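Local coordinates for DNA mismatch repair protein MLH3 (PDB 6RMN) that takes part in DNA mismatch repair, correcting insertion-deletion loops as a component of the MutLbeta heterodimer, represented here by its zinc-binding C-terminal domain, at residues E53-E58 and I213-R218; P125-S130 and H186-S191; E59-L64 and L172-Y177. All coordinates share one frame; numbering follows the deposited sequence.

Interaction 1. Residues E53-E58 and I213-R218; sequences ERIRLE and ISKLSR. With ZN (zinc ion), chain C; ZN (zinc ion), chain D.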
loop_
_atom_site.group_PDB
_atom_site.type_symbol
_atom_site.label_atom_id
_atom_site.label_comp_id
_atom_site.label_asym_id
_atom_site.label_seq_id
_atom_site.Cartn_x
_atom_site.Cartn_y
_atom_site.Cartn_z
ATOM N N GLU B 53 -2.337 -13.152 -13.165
ATOM C CA GLU B 53 -2.774 -14.445 -13.709
ATOM C C GLU B 53 -4.281 -14.656 -13.490
ATOM O O GLU B 53 -4.956 -15.116 -14.411
ATOM C CB GLU B 53 -1.966 -15.581 -13.072
ATOM C CG GLU B 53 -2.267 -16.975 -13.584
ATOM C CD GLU B 53 -1.424 -17.998 -12.858
ATOM O OE1 GLU B 53 -0.196 -18.039 -13.101
ATOM O OE2 GLU B 53 -1.978 -18.716 -11.997
ATOM N N ARG B 54 -4.799 -14.283 -12.299
ATOM C CA ARG B 54 -6.211 -14.370 -11.951
ATOM C C ARG B 54 -7.093 -13.490 -12.853
ATOM O O ARG B 54 -8.123 -13.961 -13.361
ATOM C CB ARG B 54 -6.438 -13.995 -10.478
ATOM C CG ARG B 54 -7.897 -14.143 -10.050
ATOM C CD ARG B 54 -8.185 -15.606 -9.865
ATOM N NE ARG B 54 -9.273 -16.072 -10.697
ATOM C CZ ARG B 54 -9.732 -17.316 -10.686
ATOM N NH1 ARG B 54 -9.175 -18.230 -9.898
ATOM N NH2 ARG B 54 -10.742 -17.659 -11.465
ATOM N N ILE B 55 -6.705 -12.208 -13.002
ATOM C CA ILE B 55 -7.408 -11.228 -13.838
ATOM C C ILE B 55 -7.450 -11.754 -15.275
ATOM O O ILE B 55 -8.488 -11.664 -15.934
ATOM C CB ILE B 55 -6.724 -9.810 -13.773
ATOM C CG1 ILE B 55 -6.750 -9.225 -12.336
ATOM C CG2 ILE B 55 -7.358 -8.824 -14.779
ATOM C CD1 ILE B 55 -5.647 -8.213 -12.040
ATOM N N ARG B 56 -6.301 -12.266 -15.753
ATOM C CA ARG B 56 -6.124 -12.762 -17.112
ATOM C C ARG B 56 -6.955 -13.998 -17.400
ATOM O O ARG B 56 -7.522 -14.083 -18.486
ATOM C CB ARG B 56 -4.639 -12.980 -17.423
ATOM C CG ARG B 56 -3.908 -11.681 -17.702
ATOM C CD ARG B 56 -2.441 -11.912 -18.002
ATOM N NE ARG B 56 -1.714 -10.646 -18.180
ATOM C CZ ARG B 56 -1.609 -9.985 -19.331
ATOM N NH1 ARG B 56 -2.176 -10.455 -20.429
ATOM N NH2 ARG B 56 -0.943 -8.841 -19.386
ATOM N N LEU B 57 -7.065 -14.923 -16.418
ATOM C CA LEU B 57 -7.850 -16.148 -16.524
ATOM C C LEU B 57 -9.327 -15.854 -16.658
ATOM O O LEU B 57 -9.965 -16.357 -17.578
ATOM C CB LEU B 57 -7.598 -17.111 -15.341
ATOM C CG LEU B 57 -8.401 -18.418 -15.397
ATOM C CD1 LEU B 57 -7.836 -19.380 -16.451
ATOM C CD2 LEU B 57 -8.504 -19.044 -14.049
ATOM N N GLU B 58 -9.860 -15.025 -15.767
ATOM C CA GLU B 58 -11.271 -14.645 -15.790
ATOM C C GLU B 58 -11.680 -13.935 -17.114
ATOM O O GLU B 58 -12.814 -14.125 -17.563
ATOM C CB GLU B 58 -11.629 -13.835 -14.540
ATOM C CG GLU B 58 -11.456 -14.650 -13.266
ATOM C CD GLU B 58 -12.326 -14.249 -12.094
ATOM O OE1 GLU B 58 -13.149 -13.324 -12.263
ATOM O OE2 GLU B 58 -12.196 -14.868 -11.012
ATOM N N ILE B 213 -4.845 -4.186 -8.435
ATOM C CA ILE B 213 -5.727 -4.500 -7.299
ATOM C C ILE B 213 -7.189 -4.116 -7.605
ATOM O O ILE B 213 -8.093 -4.860 -7.225
ATOM C CB ILE B 213 -5.192 -3.921 -5.953
ATOM C CG1 ILE B 213 -3.746 -4.402 -5.657
ATOM C CG2 ILE B 213 -6.134 -4.229 -4.752
ATOM C CD1 ILE B 213 -3.478 -5.984 -5.595
ATOM N N SER B 214 -7.417 -3.010 -8.329
ATOM C CA SER B 214 -8.752 -2.556 -8.743
ATOM C C SER B 214 -9.444 -3.638 -9.584
ATOM O O SER B 214 -10.612 -3.968 -9.334
ATOM C CB SER B 214 -8.651 -1.262 -9.544
ATOM O OG SER B 214 -9.913 -0.827 -10.020
ATOM N N LYS B 215 -8.710 -4.191 -10.571
ATOM C CA LYS B 215 -9.183 -5.247 -11.453
ATOM C C LYS B 215 -9.383 -6.549 -10.659
ATOM O O LYS B 215 -10.395 -7.206 -10.863
ATOM C CB LYS B 215 -8.204 -5.472 -12.615
ATOM C CG LYS B 215 -8.203 -4.370 -13.672
ATOM C CD LYS B 215 -7.108 -4.606 -14.706
ATOM C CE LYS B 215 -7.201 -3.664 -15.876
ATOM N NZ LYS B 215 -5.930 -3.630 -16.651
ATOM N N LEU B 216 -8.448 -6.891 -9.735
ATOM C CA LEU B 216 -8.539 -8.079 -8.891
ATOM C C LEU B 216 -9.808 -8.081 -8.047
ATOM O O LEU B 216 -10.501 -9.097 -8.005
ATOM C CB LEU B 216 -7.298 -8.273 -8.003
ATOM C CG LEU B 216 -7.244 -9.620 -7.221
ATOM C CD1 LEU B 216 -7.115 -10.833 -8.167
ATOM C CD2 LEU B 216 -6.151 -9.612 -6.158
ATOM N N SER B 217 -10.146 -6.944 -7.438
ATOM C CA SER B 217 -11.353 -6.802 -6.621
ATOM C C SER B 217 -12.656 -6.970 -7.425
ATOM O O SER B 217 -13.725 -7.093 -6.824
ATOM C CB SER B 217 -11.344 -5.463 -5.880
ATOM O OG SER B 217 -11.605 -4.381 -6.762
ATOM N N ARG B 218 -12.571 -6.955 -8.770
ATOM C CA ARG B 218 -13.735 -7.095 -9.650
ATOM C C ARG B 218 -13.914 -8.526 -10.146
ATOM O O ARG B 218 -14.927 -8.830 -10.785
ATOM C CB ARG B 218 -13.706 -6.082 -10.815
ATOM C CG ARG B 218 -14.075 -4.653 -10.376
ATOM C CD ARG B 218 -14.344 -3.685 -11.528
ATOM N NE ARG B 218 -13.321 -3.708 -12.587
ATOM C CZ ARG B 218 -12.199 -2.990 -12.585
ATOM N NH1 ARG B 218 -11.916 -2.187 -11.568
ATOM N NH2 ARG B 218 -11.348 -3.078 -13.598
HETATM ZN ZN ZN C . 1.623 -18.748 -12.826
HETATM ZN ZN ZN D . -0.972 -20.254 -10.567
#
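Ile-55 drives its CD1 methyl against the backbone of helix 206-216, coming within 3.8 Å of Lys-215 CB and 3.9 Å of the Leu-216 amide N. The CA atoms of Ile-55 and Leu-216 stand 6.0 Å apart. Leu-216 returns the contact at the neighbouring residue, Arg-54, where its CD1 lies 3.9 Å from Arg-54 CG and crosses the aliphatic part of that arginine at about a right angle. A valine in place of Ile-55 would probably leave a gap above Lys-215 CB, since the terminal methyl makes the nearest approach. This tight, buried apolar side contrasts with the solvent margin, where Lys-215 lends only the base of its side chain and continues outward fully extended. The guanidinium of Arg-54, itself buried, leads away from helix 206-216: the chain bends at chi2 and chi3, and NH2 meets Glu-58 OE2 in a salt bridge of 3.2 Å. Segment 53-58 closes the DQHA(X)2E(X)4E signature of MutL endonucleases. Glu-53 bridges two zinc ions, OE1 at 2.0 Å from one and OE2 at 2.3 Å from the other, sites that His-49, Cys-194, Cys-225 and His-227 help complete. Ile-213 rests on Ile-28 and Ile-30 of strand 27-31, while Leu-57 packs on helix 183-196.

Interaction 2. Residues P125-S130 and H186-S191; sequences PEMLTS and HEILNS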
loop_
_atom_site.group_PDB
_atom_site.type_symbol
_atom_site.label_atom_id
_atom_site.label_comp_id
_atom_site.label_asym_id
_atom_site.label_seq_id
_atom_site.Cartn_x
_atom_site.Cartn_y
_atom_site.Cartn_z
ATOM N N PRO B 125 -11.568 -26.705 -32.354
ATOM C CA PRO B 125 -11.360 -25.266 -32.099
ATOM C C PRO B 125 -9.867 -24.929 -32.197
ATOM O O PRO B 125 -9.040 -25.837 -32.103
ATOM C CB PRO B 125 -11.896 -25.076 -30.681
ATOM C CG PRO B 125 -11.718 -26.393 -30.025
ATOM C CD PRO B 125 -11.895 -27.435 -31.108
ATOM N N GLU B 126 -9.524 -23.657 -32.424
ATOM C CA GLU B 126 -8.133 -23.205 -32.593
ATOM C C GLU B 126 -7.183 -23.613 -31.442
ATOM O O GLU B 126 -6.073 -24.058 -31.723
ATOM C CB GLU B 126 -8.066 -21.691 -32.858
ATOM C CG GLU B 126 -8.614 -21.296 -34.226
ATOM C CD GLU B 126 -7.665 -21.485 -35.398
ATOM O OE1 GLU B 126 -7.090 -20.475 -35.865
ATOM O OE2 GLU B 126 -7.503 -22.639 -35.856
ATOM N N MET B 127 -7.628 -23.501 -30.176
ATOM C CA MET B 127 -6.867 -23.902 -28.983
ATOM C C MET B 127 -6.440 -25.357 -29.109
ATOM O O MET B 127 -5.263 -25.669 -28.923
ATOM C CB MET B 127 -7.754 -23.844 -27.732
ATOM C CG MET B 127 -7.890 -22.510 -27.094
ATOM S SD MET B 127 -9.155 -22.721 -25.804
ATOM C CE MET B 127 -10.089 -21.185 -26.034
ATOM N N LEU B 128 -7.420 -26.247 -29.372
ATOM C CA LEU B 128 -7.212 -27.683 -29.467
ATOM C C LEU B 128 -6.389 -28.091 -30.692
ATOM O O LEU B 128 -5.590 -29.017 -30.583
ATOM C CB LEU B 128 -8.549 -28.444 -29.380
ATOM C CG LEU B 128 -8.482 -29.949 -28.999
ATOM C CD1 LEU B 128 -7.610 -30.187 -27.756
ATOM C CD2 LEU B 128 -9.866 -30.509 -28.743
ATOM N N THR B 129 -6.544 -27.376 -31.830
ATOM C CA THR B 129 -5.769 -27.615 -33.054
ATOM C C THR B 129 -4.288 -27.433 -32.753
ATOM O O THR B 129 -3.497 -28.288 -33.137
ATOM C CB THR B 129 -6.239 -26.711 -34.220
ATOM O OG1 THR B 129 -7.635 -26.903 -34.448
ATOM C CG2 THR B 129 -5.486 -26.993 -35.518
ATOM N N SER B 130 -3.934 -26.346 -32.024
ATOM C CA SER B 130 -2.562 -25.993 -31.633
ATOM C C SER B 130 -1.927 -26.998 -30.677
ATOM O O SER B 130 -0.792 -27.417 -30.901
ATOM C CB SER B 130 -2.511 -24.594 -31.024
ATOM O OG SER B 130 -3.134 -23.625 -31.852
ATOM N N HIS B 186 -9.520 -25.788 -19.697
ATOM C CA HIS B 186 -9.076 -25.230 -18.420
ATOM C C HIS B 186 -7.543 -25.132 -18.395
ATOM O O HIS B 186 -6.998 -24.061 -18.124
ATOM C CB HIS B 186 -9.524 -26.177 -17.299
ATOM C CG HIS B 186 -10.340 -25.540 -16.231
ATOM N ND1 HIS B 186 -9.815 -24.549 -15.413
ATOM C CD2 HIS B 186 -11.602 -25.819 -15.834
ATOM C CE1 HIS B 186 -10.778 -24.248 -14.559
ATOM N NE2 HIS B 186 -11.877 -24.980 -14.779
ATOM N N GLU B 187 -6.859 -26.256 -18.723
ATOM C CA GLU B 187 -5.401 -26.401 -18.792
ATOM C C GLU B 187 -4.785 -25.416 -19.763
ATOM O O GLU B 187 -3.811 -24.751 -19.403
ATOM C CB GLU B 187 -5.020 -27.839 -19.158
ATOM C CG GLU B 187 -5.220 -28.834 -18.021
ATOM C CD GLU B 187 -5.115 -30.318 -18.343
ATOM O OE1 GLU B 187 -4.883 -30.676 -19.521
ATOM O OE2 GLU B 187 -5.270 -31.128 -17.400
ATOM N N ILE B 188 -5.379 -25.273 -20.968
ATOM C CA ILE B 188 -4.910 -24.318 -21.979
ATOM C C ILE B 188 -5.022 -22.864 -21.472
ATOM O O ILE B 188 -4.056 -22.106 -21.597
ATOM C CB ILE B 188 -5.575 -24.532 -23.372
ATOM C CG1 ILE B 188 -5.223 -25.943 -23.945
ATOM C CG2 ILE B 188 -5.159 -23.441 -24.358
ATOM C CD1 ILE B 188 -6.074 -26.410 -25.149
ATOM N N LEU B 189 -6.179 -22.489 -20.879
ATOM C CA LEU B 189 -6.398 -21.128 -20.372
ATOM C C LEU B 189 -5.525 -20.823 -19.159
ATOM O O LEU B 189 -5.024 -19.709 -19.062
ATOM C CB LEU B 189 -7.883 -20.823 -20.079
ATOM C CG LEU B 189 -8.923 -21.029 -21.209
ATOM C CD1 LEU B 189 -10.197 -20.297 -20.883
ATOM C CD2 LEU B 189 -8.403 -20.575 -22.592
ATOM N N ASN B 190 -5.298 -21.824 -18.272
ATOM C CA ASN B 190 -4.448 -21.678 -17.092
ATOM C C ASN B 190 -3.036 -21.359 -17.479
ATOM O O ASN B 190 -2.444 -20.456 -16.874
ATOM C CB ASN B 190 -4.471 -22.923 -16.204
ATOM C CG ASN B 190 -5.687 -23.040 -15.326
ATOM O OD1 ASN B 190 -6.586 -22.194 -15.357
ATOM N ND2 ASN B 190 -5.748 -24.111 -14.533
ATOM N N SER B 191 -2.506 -22.061 -18.502
ATOM C CA SER B 191 -1.139 -21.877 -18.979
ATOM C C SER B 191 -0.941 -20.599 -19.786
ATOM O O SER B 191 0.143 -20.031 -19.716
ATOM C CB SER B 191 -0.640 -23.099 -19.741
ATOM O OG SER B 191 -1.321 -23.246 -20.975
#
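Met-127 supplies most of the apolar contact with segment 186-191 of helix 183-196, and it does so with successive parts of one side chain. Its CG lies 4.0 Å from Ile-188 CG2, and its CB meets the CD1 of the same isoleucine. Farther out, Met-127 SD lies 3.9 Å from Leu-189 CD2, and the bend at chi3 (-138°) sets the CE methyl at the same distance from it. A second kind of contact sets methyl against backbone: Ile-188 CD1 approaches Met-127 O at 3.9 Å. The axes of the two short helical segments run nearly perpendicular, at 86°, with a closest approach of 10.9 Å, consistent with a contact confined to a few residues. The side-chain hydrogen bonds of 125-130 described here are local to that segment. Pro-125, at the N-cap position, offers its O to both Thr-129 N and Thr-129 OG1, the hydroxyl arriving from above the carbonyl plane. Glu-126 O is gripped by Ser-130 N and Ser-130 OG from opposite faces. The contact thus joins helix 126-132, directly after strand 117-124, to helix 183-196. Leu-128 packs on Leu-139 and Val-142 of helix 136-151, whereas Leu-189 reaches Leu-57, Phe-61 and Leu-64 of helix 48-69.

Interaction 3. Residues E59-L64 and L172-Y177; sequences ELFYSL and LYWWKY
Trp-174 lays one face of its indole against Phe-61 CB and the backbone N of Tyr-62, so that a single flat group spans two consecutive residues of a helix. The benzo half takes Phe-61: CB sits over the face as a CH-pi contact, 4.0 Å from the centroid of the six-membered ring and 29° off its normal, with CE3 of the tryptophan nearest at 3.6 Å. The phenyl ring then leads away, and it meets the indole obliquely, planes at 31° and centroids 5.6 Å apart. At the other end of the indole, the pyrrole atom CD1 of Trp-174 lies 3.9 Å from Tyr-62 CB and near the plane of the phenol, at its edge. Also at that edge is Leu-172 O, 4.1 Å from Tyr-62 CE1. The indole gets there through a chi1 of 63°, which sets CG of Trp-174 between its own backbone N and carbonyl carbon, the crowded position, and swings the ring broadside to the helix.

Helix 48-69 is the long helix that begins in the endonuclease signature of the MutL C-terminal domain and runs from the four-stranded sheet of strands 18-23, 27-31, 43-47 and 232-234 toward the second sheet; the loop before helix 183-196 folds back over it here. Trp-175 contributes CD1 to the opposite face of the Trp-174 indole, 3.6 Å above its plane, so that the ring is sandwiched between helix and neighbouring residue. Trp-175 itself stacks with His-220. Beyond the pair, Trp-174 touches Glu-58 and Leu-65 on the same helix, while the phenyl of Phe-61 touches Val-181 and pairs edge-to-face with the ring of His-186.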
loop_
_atom_site.group_PDB
_atom_site.type_symbol
_atom_site.label_atom_id
_atom_site.label_comp_id
_atom_site.label_asym_id
_atom_site.label_seq_id
_atom_site.Cartn_x
_atom_site.Cartn_y
_atom_site.Cartn_z
ATOM N N GLU B 59 -10.733 -13.187 -17.764
ATOM C CA GLU B 59 -10.941 -12.539 -19.061
ATOM C C GLU B 59 -11.019 -13.608 -20.144
ATOM O O GLU B 59 -11.863 -13.513 -21.041
ATOM C CB GLU B 59 -9.795 -11.558 -19.389
ATOM C CG GLU B 59 -9.861 -10.235 -18.630
ATOM C CD GLU B 59 -8.646 -9.314 -18.639
ATOM O OE1 GLU B 59 -7.600 -9.665 -19.238
ATOM O OE2 GLU B 59 -8.749 -8.224 -18.028
ATOM N N LEU B 60 -10.134 -14.625 -20.064
ATOM C CA LEU B 60 -10.055 -15.740 -21.025
ATOM C C LEU B 60 -11.295 -16.615 -20.973
ATOM O O LEU B 60 -11.825 -16.989 -22.026
ATOM C CB LEU B 60 -8.772 -16.583 -20.815
ATOM C CG LEU B 60 -7.438 -15.954 -21.270
ATOM C CD1 LEU B 60 -6.274 -16.798 -20.863
ATOM C CD2 LEU B 60 -7.404 -15.732 -22.760
ATOM N N PHE B 61 -11.761 -16.918 -19.745
ATOM C CA PHE B 61 -12.969 -17.676 -19.475
ATOM C C PHE B 61 -14.193 -16.948 -19.996
ATOM O O PHE B 61 -14.996 -17.557 -20.706
ATOM C CB PHE B 61 -13.095 -18.016 -17.981
ATOM C CG PHE B 61 -12.684 -19.442 -17.703
ATOM C CD1 PHE B 61 -13.529 -20.501 -18.011
ATOM C CD2 PHE B 61 -11.423 -19.733 -17.201
ATOM C CE1 PHE B 61 -13.130 -21.823 -17.790
ATOM C CE2 PHE B 61 -11.020 -21.057 -16.999
ATOM C CZ PHE B 61 -11.875 -22.091 -17.293
ATOM N N TYR B 62 -14.302 -15.634 -19.710
ATOM C CA TYR B 62 -15.406 -14.797 -20.174
ATOM C C TYR B 62 -15.503 -14.817 -21.712
ATOM O O TYR B 62 -16.595 -14.979 -22.242
ATOM C CB TYR B 62 -15.319 -13.357 -19.597
ATOM C CG TYR B 62 -16.357 -12.414 -20.176
ATOM C CD1 TYR B 62 -17.665 -12.405 -19.698
ATOM C CD2 TYR B 62 -16.049 -11.583 -21.252
ATOM C CE1 TYR B 62 -18.640 -11.587 -20.269
ATOM C CE2 TYR B 62 -17.016 -10.770 -21.838
ATOM C CZ TYR B 62 -18.310 -10.765 -21.337
ATOM O OH TYR B 62 -19.267 -9.951 -21.906
ATOM N N SER B 63 -14.368 -14.706 -22.415
ATOM C CA SER B 63 -14.317 -14.763 -23.879
ATOM C C SER B 63 -14.775 -16.118 -24.438
ATOM O O SER B 63 -15.573 -16.149 -25.373
ATOM C CB SER B 63 -12.911 -14.443 -24.382
ATOM O OG SER B 63 -12.563 -13.118 -24.017
ATOM N N LEU B 64 -14.259 -17.225 -23.869
ATOM C CA LEU B 64 -14.542 -18.592 -24.290
ATOM C C LEU B 64 -16.017 -18.952 -24.115
ATOM O O LEU B 64 -16.618 -19.516 -25.030
ATOM C CB LEU B 64 -13.616 -19.591 -23.535
ATOM C CG LEU B 64 -14.020 -21.090 -23.496
ATOM C CD1 LEU B 64 -13.916 -21.728 -24.838
ATOM C CD2 LEU B 64 -13.167 -21.858 -22.517
ATOM N N LEU B 172 -24.333 -12.432 -19.136
ATOM C CA LEU B 172 -23.718 -13.763 -19.101
ATOM C C LEU B 172 -22.706 -13.835 -17.966
ATOM O O LEU B 172 -21.679 -13.139 -18.000
ATOM C CB LEU B 172 -23.013 -14.056 -20.442
ATOM C CG LEU B 172 -22.794 -15.523 -20.839
ATOM C CD1 LEU B 172 -22.780 -15.654 -22.342
ATOM C CD2 LEU B 172 -21.484 -16.081 -20.281
ATOM N N TYR B 173 -22.998 -14.679 -16.964
ATOM C CA TYR B 173 -22.094 -14.900 -15.843
ATOM C C TYR B 173 -21.358 -16.185 -16.168
ATOM O O TYR B 173 -21.888 -17.279 -15.956
ATOM C CB TYR B 173 -22.849 -14.963 -14.506
ATOM C CG TYR B 173 -23.689 -13.733 -14.227
ATOM C CD1 TYR B 173 -23.127 -12.591 -13.664
ATOM C CD2 TYR B 173 -25.048 -13.710 -14.533
ATOM C CE1 TYR B 173 -23.897 -11.455 -13.411
ATOM C CE2 TYR B 173 -25.827 -12.580 -14.285
ATOM C CZ TYR B 173 -25.247 -11.455 -13.722
ATOM O OH TYR B 173 -26.016 -10.344 -13.471
ATOM N N TRP B 174 -20.163 -16.041 -16.782
ATOM C CA TRP B 174 -19.322 -17.146 -17.244
ATOM C C TRP B 174 -19.136 -18.229 -16.182
ATOM O O TRP B 174 -19.130 -19.411 -16.522
ATOM C CB TRP B 174 -17.956 -16.639 -17.781
ATOM C CG TRP B 174 -17.114 -15.968 -16.736
ATOM C CD1 TRP B 174 -17.140 -14.650 -16.383
ATOM C CD2 TRP B 174 -16.215 -16.611 -15.819
ATOM N NE1 TRP B 174 -16.295 -14.426 -15.320
ATOM C CE2 TRP B 174 -15.717 -15.612 -14.951
ATOM C CE3 TRP B 174 -15.806 -17.944 -15.623
ATOM C CZ2 TRP B 174 -14.833 -15.901 -13.908
ATOM C CZ3 TRP B 174 -14.924 -18.228 -14.591
ATOM C CH2 TRP B 174 -14.430 -17.211 -13.762
ATOM N N TRP B 175 -19.032 -17.822 -14.895
ATOM C CA TRP B 175 -18.798 -18.709 -13.759
ATOM C C TRP B 175 -19.973 -19.638 -13.425
ATOM O O TRP B 175 -19.784 -20.599 -12.675
ATOM C CB TRP B 175 -18.341 -17.925 -12.537
ATOM C CG TRP B 175 -19.081 -16.649 -12.302
ATOM C CD1 TRP B 175 -18.707 -15.396 -12.695
ATOM C CD2 TRP B 175 -20.302 -16.497 -11.572
ATOM N NE1 TRP B 175 -19.630 -14.472 -12.264
ATOM C CE2 TRP B 175 -20.613 -15.119 -11.559
ATOM C CE3 TRP B 175 -21.140 -17.389 -10.881
ATOM C CZ2 TRP B 175 -21.728 -14.611 -10.889
ATOM C CZ3 TRP B 175 -22.256 -16.890 -10.229
ATOM C CH2 TRP B 175 -22.544 -15.516 -10.236
ATOM N N LYS B 176 -21.158 -19.389 -14.008
ATOM C CA LYS B 176 -22.322 -20.251 -13.827
ATOM C C LYS B 176 -22.211 -21.480 -14.754
ATOM O O LYS B 176 -22.980 -22.427 -14.604
ATOM C CB LYS B 176 -23.627 -19.477 -14.090
ATOM C CG LYS B 176 -23.954 -18.495 -12.978
ATOM C CD LYS B 176 -25.240 -17.738 -13.196
ATOM C CE LYS B 176 -25.523 -16.853 -12.002
ATOM N NZ LYS B 176 -26.839 -16.166 -12.106
ATOM N N TYR B 177 -21.245 -21.454 -15.694
ATOM C CA TYR B 177 -20.978 -22.481 -16.704
ATOM C C TYR B 177 -19.539 -22.995 -16.620
ATOM O O TYR B 177 -19.168 -23.899 -17.367
ATOM C CB TYR B 177 -21.213 -21.898 -18.109
ATOM C CG TYR B 177 -22.585 -21.314 -18.320
ATOM C CD1 TYR B 177 -22.835 -19.965 -18.084
ATOM C CD2 TYR B 177 -23.632 -22.098 -18.796
ATOM C CE1 TYR B 177 -24.103 -19.417 -18.279
ATOM C CE2 TYR B 177 -24.901 -21.560 -19.010
ATOM C CZ TYR B 177 -25.135 -20.219 -18.742
ATOM O OH TYR B 177 -26.392 -19.691 -18.941
#

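Helix 48-69 serves both interaction 1 and interaction 3, whose centres lie 13 Å apart, and Glu-58 joins them: its OE1 is 3.5 Å from Trp-174 CZ2. Interaction 2 meets the same helix from helix 183-196. It touches interaction 1 through Leu-57, whose CD1 lies 3.8 Å from Leu-189 C, and interaction 3 through Leu-64, whose CD2 lies 3.7 Å from Leu-189 CD1. Interaction 3 also reaches interaction 2 at His-186 CE1, 3.7 Å from Phe-61 CZ. The zinc pair belongs to interaction 1, where Glu-53 binds both ions; the side chains of Phe-61 and Leu-189 lie about 12 Å from a zinc, outside its coordination sphere.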